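Cellulase (Bacillus sp. BG-CS10, PDB 5E09) probably hydrolyses beta-1,4-glucosidic bonds in cellulose through a family 5 glycoside hydrolase barrel, with an X2 module and a family 46 carbohydrate-binding module following in the same chain. Local coordinates at residues 456-461 / 484-489; 446-451 / 492-497. All coordinates share one frame; numbering follows the deposited sequence.

Contact 1 of 2, residues 456-461 / 484-489; sequences DSVATM and YTFSPV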
ATOM      1  N   ASP A 456       4.272 -25.725   0.604  1.00 44.92           N
ATOM      2  CA  ASP A 456       4.260 -24.838  -0.555  1.00 40.46           C
ATOM      3  C   ASP A 456       3.243 -23.709  -0.351  1.00 40.61           C
ATOM      4  O   ASP A 456       2.447 -23.754   0.583  1.00 49.59           O
ATOM      5  CB  ASP A 456       3.945 -25.635  -1.821  1.00 37.73           C
ATOM      6  CG  ASP A 456       4.630 -25.077  -3.046  1.00 45.37           C
ATOM      7  OD1 ASP A 456       5.022 -23.889  -3.023  1.00 38.91           O
ATOM      8  OD2 ASP A 456       4.765 -25.829  -4.035  1.00 40.66           O
ATOM      9  N   SER A 457       3.273 -22.693  -1.209  1.00 35.77           N
ATOM     10  CA  SER A 457       2.339 -21.578  -1.073  1.00 35.29           C
ATOM     11  C   SER A 457       1.760 -21.151  -2.421  1.00 49.68           C
ATOM     12  O   SER A 457       2.469 -21.109  -3.431  1.00 36.43           O
ATOM     13  CB  SER A 457       3.014 -20.383  -0.380  1.00 35.30           C
ATOM     14  OG  SER A 457       4.169 -19.942  -1.073  1.00 44.18           O
ATOM     15  N   VAL A 458       0.461 -20.850  -2.424  1.00 37.14           N
ATOM     16  CA  VAL A 458      -0.243 -20.477  -3.644  1.00 27.94           C
ATOM     17  C   VAL A 458       0.112 -19.064  -4.087  1.00 36.83           C
ATOM     18  O   VAL A 458      -0.060 -18.098  -3.342  1.00 33.79           O
ATOM     19  CB  VAL A 458      -1.772 -20.571  -3.467  1.00 33.75           C
ATOM     20  CG1 VAL A 458      -2.475 -20.203  -4.757  1.00 26.48           C
ATOM     21  CG2 VAL A 458      -2.168 -21.971  -3.028  1.00 43.92           C
ATOM     22  N   ALA A 459       0.616 -18.958  -5.311  1.00 36.46           N
ATOM     23  CA  ALA A 459       0.919 -17.667  -5.910  1.00 41.72           C
ATOM     24  C   ALA A 459      -0.331 -17.114  -6.580  1.00 43.67           C
ATOM     25  O   ALA A 459      -0.710 -15.964  -6.355  1.00 38.38           O
ATOM     26  CB  ALA A 459       2.056 -17.789  -6.919  1.00 32.10           C
ATOM     27  N   THR A 460      -0.977 -17.944  -7.396  1.00 35.77           N
ATOM     28  CA  THR A 460      -2.167 -17.484  -8.105  1.00 39.41           C
ATOM     29  C   THR A 460      -3.002 -18.638  -8.655  1.00 35.82           C
ATOM     30  O   THR A 460      -2.683 -19.796  -8.426  1.00 37.71           O
ATOM     31  CB  THR A 460      -1.796 -16.527  -9.257  1.00 48.12           C
ATOM     32  OG1 THR A 460      -2.992 -16.040  -9.877  1.00 46.74           O
ATOM     33  CG2 THR A 460      -0.924 -17.229 -10.292  1.00 39.05           C
HETATM   34  N   MSE A 461      -4.080 -18.311  -9.363  1.00 40.17           N
HETATM   35  CA  MSE A 461      -5.029 -19.321  -9.840  1.00 38.52           C
HETATM   36  C   MSE A 461      -5.610 -18.940 -11.200  1.00 43.32           C
HETATM   37  O   MSE A 461      -6.103 -17.824 -11.383  1.00 44.05           O
HETATM   38  CB  MSE A 461      -6.175 -19.518  -8.830  1.00 35.43           C
HETATM   39  CG  MSE A 461      -7.233 -20.527  -9.287  1.00 39.45           C
HETATM   40 SE   MSE A 461      -8.905 -20.583  -8.254  0.55 33.30          SE
HETATM   41  CE  MSE A 461      -9.796 -19.008  -8.965  1.00 32.63           C
ATOM     42  N   TYR A 484     -10.106 -12.253  -3.737  1.00 39.78           N
ATOM     43  CA  TYR A 484     -11.384 -11.677  -4.130  1.00 43.85           C
ATOM     44  C   TYR A 484     -12.101 -12.918  -4.657  1.00 49.30           C
ATOM     45  O   TYR A 484     -13.259 -13.163  -4.325  1.00 51.35           O
ATOM     46  CB  TYR A 484     -11.324 -10.590  -5.206  1.00 44.67           C
ATOM     47  CG  TYR A 484     -12.669 -10.183  -5.765  1.00 50.57           C
ATOM     48  CD1 TYR A 484     -13.661  -9.661  -4.941  1.00 47.70           C
ATOM     49  CD2 TYR A 484     -12.938 -10.297  -7.124  1.00 51.24           C
ATOM     50  CE1 TYR A 484     -14.895  -9.280  -5.456  1.00 55.66           C
ATOM     51  CE2 TYR A 484     -14.166  -9.921  -7.647  1.00 52.17           C
ATOM     52  CZ  TYR A 484     -15.141  -9.413  -6.809  1.00 61.56           C
ATOM     53  OH  TYR A 484     -16.363  -9.038  -7.331  1.00 61.67           O
ATOM     54  N   THR A 485     -11.399 -13.713  -5.457  1.00 41.31           N
ATOM     55  CA  THR A 485     -11.998 -14.873  -6.100  1.00 37.98           C
ATOM     56  C   THR A 485     -11.664 -16.186  -5.395  1.00 47.35           C
ATOM     57  O   THR A 485     -12.406 -17.162  -5.506  1.00 40.88           O
ATOM     58  CB  THR A 485     -11.547 -14.975  -7.563  1.00 47.43           C
ATOM     59  OG1 THR A 485     -10.116 -15.070  -7.609  1.00 43.38           O
ATOM     60  CG2 THR A 485     -12.002 -13.747  -8.348  1.00 41.96           C
ATOM     61  N   PHE A 486     -10.543 -16.214  -4.681  1.00 41.71           N
ATOM     62  CA  PHE A 486     -10.100 -17.430  -4.009  1.00 31.78           C
ATOM     63  C   PHE A 486      -9.194 -17.072  -2.850  1.00 35.53           C
ATOM     64  O   PHE A 486      -8.658 -15.972  -2.802  1.00 44.56           O
ATOM     65  CB  PHE A 486      -9.367 -18.358  -4.979  1.00 34.74           C
ATOM     66  CG  PHE A 486      -7.993 -17.877  -5.356  1.00 35.90           C
ATOM     67  CD1 PHE A 486      -7.821 -16.970  -6.389  1.00 38.06           C
ATOM     68  CD2 PHE A 486      -6.871 -18.337  -4.680  1.00 36.10           C
ATOM     69  CE1 PHE A 486      -6.552 -16.525  -6.740  1.00 41.48           C
ATOM     70  CE2 PHE A 486      -5.603 -17.895  -5.022  1.00 39.00           C
ATOM     71  CZ  PHE A 486      -5.443 -16.989  -6.056  1.00 36.30           C
ATOM     72  N   SER A 487      -8.999 -18.001  -1.924  1.00 46.97           N
ATOM     73  CA  SER A 487      -8.166 -17.705  -0.768  1.00 49.77           C
ATOM     74  C   SER A 487      -7.536 -18.957  -0.160  1.00 42.85           C
ATOM     75  O   SER A 487      -8.239 -19.852   0.301  1.00 41.82           O
ATOM     76  CB  SER A 487      -8.991 -16.968   0.290  1.00 40.72           C
ATOM     77  OG  SER A 487      -8.148 -16.337   1.234  1.00 58.01           O
ATOM     78  N   PRO A 488      -6.200 -19.029  -0.178  1.00 39.16           N
ATOM     79  CA  PRO A 488      -5.507 -20.080   0.571  1.00 39.95           C
ATOM     80  C   PRO A 488      -5.647 -19.857   2.074  1.00 50.94           C
ATOM     81  O   PRO A 488      -5.247 -18.805   2.577  1.00 51.65           O
ATOM     82  CB  PRO A 488      -4.046 -19.931   0.138  1.00 40.72           C
ATOM     83  CG  PRO A 488      -4.084 -19.113  -1.110  1.00 43.67           C
ATOM     84  CD  PRO A 488      -5.282 -18.236  -1.007  1.00 34.97           C
ATOM     85  N   VAL A 489      -6.231 -20.827   2.766  1.00 35.36           N
ATOM     86  CA  VAL A 489      -6.310 -20.824   4.221  1.00 45.30           C
ATOM     87  C   VAL A 489      -5.418 -21.948   4.748  1.00 45.45           C
ATOM     88  O   VAL A 489      -5.828 -23.124   4.790  1.00 44.36           O
ATOM     89  CB  VAL A 489      -7.763 -21.013   4.726  1.00 54.80           C
ATOM     90  CG1 VAL A 489      -7.874 -20.601   6.185  1.00 46.08           C
ATOM     91  CG2 VAL A 489      -8.741 -20.222   3.866  1.00 38.38           C
TER

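Contact 2 of 2, residues 446-451 / 492-497; sequences NFAIPA and KGEIVI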
ATOM      1  N   ASN A 446     -20.329 -21.553   0.234  1.00 53.38           N
ATOM      2  CA  ASN A 446     -19.522 -22.193   1.269  1.00 53.73           C
ATOM      3  C   ASN A 446     -18.537 -23.216   0.700  1.00 68.66           C
ATOM      4  O   ASN A 446     -18.400 -24.320   1.227  1.00 65.28           O
ATOM      5  CB  ASN A 446     -20.435 -22.865   2.294  1.00 65.32           C
ATOM      6  CG  ASN A 446     -19.716 -23.209   3.579  1.00 71.80           C
ATOM      7  OD1 ASN A 446     -18.763 -22.534   3.967  1.00 75.73           O
ATOM      8  ND2 ASN A 446     -20.165 -24.268   4.246  1.00 77.18           N
ATOM      9  N   PHE A 447     -17.844 -22.847  -0.372  1.00 59.67           N
ATOM     10  CA  PHE A 447     -17.007 -23.805  -1.080  1.00 47.48           C
ATOM     11  C   PHE A 447     -15.522 -23.697  -0.725  1.00 43.58           C
ATOM     12  O   PHE A 447     -14.908 -22.634  -0.835  1.00 46.74           O
ATOM     13  CB  PHE A 447     -17.188 -23.653  -2.590  1.00 39.49           C
ATOM     14  CG  PHE A 447     -16.659 -24.816  -3.372  1.00 50.23           C
ATOM     15  CD1 PHE A 447     -17.447 -25.935  -3.591  1.00 47.40           C
ATOM     16  CD2 PHE A 447     -15.365 -24.802  -3.873  1.00 38.42           C
ATOM     17  CE1 PHE A 447     -16.957 -27.020  -4.301  1.00 53.84           C
ATOM     18  CE2 PHE A 447     -14.869 -25.877  -4.584  1.00 47.61           C
ATOM     19  CZ  PHE A 447     -15.666 -26.988  -4.801  1.00 52.74           C
ATOM     20  N   ALA A 448     -14.955 -24.818  -0.302  1.00 36.42           N
ATOM     21  CA  ALA A 448     -13.532 -24.895  -0.024  1.00 51.73           C
ATOM     22  C   ALA A 448     -12.965 -26.251  -0.436  1.00 43.92           C
ATOM     23  O   ALA A 448     -13.495 -27.295  -0.068  1.00 47.93           O
ATOM     24  CB  ALA A 448     -13.263 -24.635   1.452  1.00 44.33           C
ATOM     25  N   ILE A 449     -11.887 -26.216  -1.208  1.00 46.74           N
ATOM     26  CA  ILE A 449     -11.146 -27.409  -1.591  1.00 36.33           C
ATOM     27  C   ILE A 449     -10.174 -27.820  -0.500  1.00 35.92           C
ATOM     28  O   ILE A 449      -9.273 -27.059  -0.164  1.00 47.25           O
ATOM     29  CB  ILE A 449     -10.355 -27.170  -2.881  1.00 37.41           C
ATOM     30  CG1 ILE A 449     -11.282 -26.638  -3.975  1.00 45.03           C
ATOM     31  CG2 ILE A 449      -9.628 -28.443  -3.305  1.00 36.87           C
ATOM     32  CD1 ILE A 449     -10.558 -25.955  -5.115  1.00 43.12           C
ATOM     33  N   PRO A 450     -10.354 -29.021   0.068  1.00 41.02           N
ATOM     34  CA  PRO A 450      -9.362 -29.524   1.023  1.00 36.95           C
ATOM     35  C   PRO A 450      -7.988 -29.585   0.368  1.00 40.14           C
ATOM     36  O   PRO A 450      -7.852 -30.088  -0.747  1.00 46.24           O
ATOM     37  CB  PRO A 450      -9.882 -30.920   1.377  1.00 43.40           C
ATOM     38  CG  PRO A 450     -11.354 -30.853   1.110  1.00 43.20           C
ATOM     39  CD  PRO A 450     -11.501 -29.937  -0.078  1.00 52.15           C
ATOM     40  N   ALA A 451      -6.983 -29.052   1.048  1.00 38.69           N
ATOM     41  CA  ALA A 451      -5.676 -28.877   0.434  1.00 38.88           C
ATOM     42  C   ALA A 451      -4.550 -29.396   1.309  1.00 44.02           C
ATOM     43  O   ALA A 451      -4.505 -29.130   2.509  1.00 52.49           O
ATOM     44  CB  ALA A 451      -5.445 -27.411   0.112  1.00 41.68           C
ATOM     45  N   LYS A 492      -6.170 -23.888   8.059  1.00 47.76           N
ATOM     46  CA  LYS A 492      -7.318 -24.783   7.983  1.00 48.67           C
ATOM     47  C   LYS A 492      -7.149 -25.798   6.851  1.00 66.86           C
ATOM     48  O   LYS A 492      -8.055 -26.587   6.572  1.00 55.01           O
ATOM     49  CB  LYS A 492      -8.614 -23.985   7.808  1.00 47.86           C
ATOM     50  CG  LYS A 492      -8.976 -23.144   9.030  1.00 58.32           C
ATOM     51  CD  LYS A 492     -10.474 -22.897   9.140  1.00 61.04           C
ATOM     52  CE  LYS A 492     -10.986 -22.041   7.997  1.00 70.64           C
ATOM     53  NZ  LYS A 492     -12.453 -21.807   8.106  1.00 79.34           N
ATOM     54  N   GLY A 493      -5.979 -25.776   6.217  1.00 46.57           N
ATOM     55  CA  GLY A 493      -5.662 -26.694   5.138  1.00 40.97           C
ATOM     56  C   GLY A 493      -6.693 -26.718   4.026  1.00 46.87           C
ATOM     57  O   GLY A 493      -7.180 -27.789   3.653  1.00 46.67           O
ATOM     58  N   GLU A 494      -7.038 -25.547   3.493  1.00 44.56           N
ATOM     59  CA  GLU A 494      -8.032 -25.501   2.421  1.00 40.69           C
ATOM     60  C   GLU A 494      -7.851 -24.293   1.514  1.00 38.30           C
ATOM     61  O   GLU A 494      -7.182 -23.339   1.877  1.00 38.81           O
ATOM     62  CB  GLU A 494      -9.447 -25.493   3.010  1.00 47.49           C
ATOM     63  CG  GLU A 494      -9.738 -24.272   3.878  1.00 49.08           C
ATOM     64  CD  GLU A 494     -11.106 -24.317   4.538  1.00 66.70           C
ATOM     65  OE1 GLU A 494     -11.754 -25.389   4.525  1.00 57.64           O
ATOM     66  OE2 GLU A 494     -11.537 -23.272   5.072  1.00 55.93           O
ATOM     67  N   ILE A 495      -8.439 -24.354   0.325  1.00 35.85           N
ATOM     68  CA  ILE A 495      -8.519 -23.194  -0.551  1.00 36.51           C
ATOM     69  C   ILE A 495      -9.980 -22.832  -0.771  1.00 43.87           C
ATOM     70  O   ILE A 495     -10.739 -23.602  -1.353  1.00 41.53           O
ATOM     71  CB  ILE A 495      -7.848 -23.436  -1.917  1.00 32.11           C
ATOM     72  CG1 ILE A 495      -6.362 -23.758  -1.739  1.00 34.64           C
ATOM     73  CG2 ILE A 495      -8.014 -22.211  -2.800  1.00 37.00           C
ATOM     74  CD1 ILE A 495      -5.662 -24.133  -3.031  1.00 33.07           C
ATOM     75  N   VAL A 496     -10.374 -21.658  -0.297  1.00 43.41           N
ATOM     76  CA  VAL A 496     -11.746 -21.191  -0.446  1.00 47.61           C
ATOM     77  C   VAL A 496     -11.980 -20.635  -1.847  1.00 39.65           C
ATOM     78  O   VAL A 496     -11.152 -19.894  -2.366  1.00 38.36           O
ATOM     79  CB  VAL A 496     -12.081 -20.098   0.598  1.00 50.21           C
ATOM     80  CG1 VAL A 496     -13.471 -19.522   0.353  1.00 46.73           C
ATOM     81  CG2 VAL A 496     -11.965 -20.654   2.007  1.00 45.66           C
ATOM     82  N   ILE A 497     -13.094 -21.013  -2.464  1.00 36.57           N
ATOM     83  CA  ILE A 497     -13.540 -20.359  -3.691  1.00 35.78           C
ATOM     84  C   ILE A 497     -14.782 -19.530  -3.359  1.00 47.54           C
ATOM     85  O   ILE A 497     -15.792 -20.068  -2.901  1.00 44.92           O
ATOM     86  CB  ILE A 497     -13.852 -21.368  -4.803  1.00 39.41           C
ATOM     87  CG1 ILE A 497     -12.698 -22.360  -4.964  1.00 37.11           C
ATOM     88  CG2 ILE A 497     -14.098 -20.642  -6.115  1.00 30.63           C
ATOM     89  CD1 ILE A 497     -11.425 -21.731  -5.522  1.00 42.58           C
TER
HETATM   90  O   HOH W   1     -17.872 -19.941  -1.404  1.00 44.05           O

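Contact 1 of 2, residues 456-461 / 484-489
Across the interior of the family 46 carbohydrate-binding module, Phe-486 and Pro-488 pack against Val-458 and Met-461, joining an edge strand and the second strand from the other end of one antiparallel sheet that curls round a core. Strand 458-461 and strand 486-489 are 8.6 Å apart between their axes, a separation that indicates packing through side chains and not backbone pairing. Ala-459 and Thr-460 both face His-515 in a classic beta bulge, and Val-458 and Met-461, three positions apart, both direct their side chains at the other strand.

The Phe-486 ring is the central surface. Its CG sits between the backbone N and the carbonyl carbon (chi1 73°), which carries the ring across to the other strand. Met-461, a selenomethionine, lays CB over one face, 3.8 Å from the ring centroid of Phe-486 and 16° off its normal, a CH-pi contact. The chain then runs back along the phenylalanine toward its root: Met-461 SE lies obliquely 4.6 Å from the Phe-486 centroid, a Met-aromatic contact, and the turn at chi3 (78°) leaves Met-461 CE 3.8 Å from Phe-486 CD1. Val-458 approaches obliquely, with CG1 3.9 Å from Phe-486 CE2. Val-458 CB meets Pro-488 CG at 3.6 Å.

Phe-482 packs edge-to-face with the Phe-486 ring, and Ile-497 touches both Phe-486 and Met-461. Thr-485 OG1 and Val-458 N hydrogen-bond to Glu-481 O and Tyr-490 OH. Replacing Phe-486 by an alanine would remove the ring, and would probably open a gap beneath Met-461 CB, leave the selenium chain freer to turn and deprive Phe-482 of its aromatic partner.

With no polar bond between them, these two segments are held together by the fit of apolar surfaces to the Phe-486 ring.

Contact 2 of 2, residues 446-451 / 492-497
The Phe-447 ring meets Ile-497 at its edge, close to the ring plane: CD2 of Phe-447 lies 3.8 Å from Ile-497 CG1, and the two side chains run side by side in the same direction. Leu-526 and Thr-440 also touch this phenylalanine. The other flat group is the Glu-494 carboxylate. CG of Glu-494 sits between the backbone N and the carbonyl carbon (chi1 62°), and the extended chain beyond it carries the carboxylate out from the sheet surface, where OE1 of Glu-494 comes 3.5 Å from Ala-448 CB. The other oxygen, Glu-494 OE2, forms a salt bridge with Lys-492 NZ at 3.5 Å.

Between the strands, Ile-449 and Ile-495 form a hydrogen-bonded pair: Ile-449 N reaches Ile-495 O, and Ile-495 N reaches Ile-449 O, each over 2.9 Å. Beyond them Ala-451 N donates to Gly-493 O, also at 2.9 Å, from well above the carbonyl plane (44° out of it). At the other end Ile-497 N donates to Phe-447 O, while a water bridges the reverse direction, accepting from Phe-447 N at 3.1 Å and donating to Ile-497 O at 2.6 Å.

Pro-450 opposes Glu-494 in a non-hydrogen-bonded pair, where its missing N-H costs this strand pairing nothing. Gly-493, with positive phi (53°), and Glu-494 both oppose Val-489, a G1 beta bulge in the pairing of 494-497 with 486-489. The contact itself is an antiparallel pair in the carbohydrate-binding module's sheet: Phe-447, Ile-449, Ile-495 and Ile-497 face the core, where Phe-514 touches both Ile-449 and Ile-495; Ala-448, Glu-494 and Val-496 line the partly exposed face.

Contacts 1 and 2 belong to the same curled antiparallel sheet of the carbohydrate-binding module, their centres about 10 Å apart. Contact 1 is buried and spans the core between strands that are not neighbours; contact 2 is partly buried and joins adjacent strands, one face inward and one outward. Their chemistry differs accordingly: aromatic and aliphatic packing in 456-461 / 484-489, a backbone ladder with a surface salt bridge in 446-451 / 492-497. Neighbouring strands 486-489 and 494-497 couple them, with probable hydrogen bonds from Val-489 N to Glu-494 O (2.8 Å) and from Val-496 N to Ser-487 O (2.9 Å). Ile-497 serves both, extending the hydrophobic layer from one to the other.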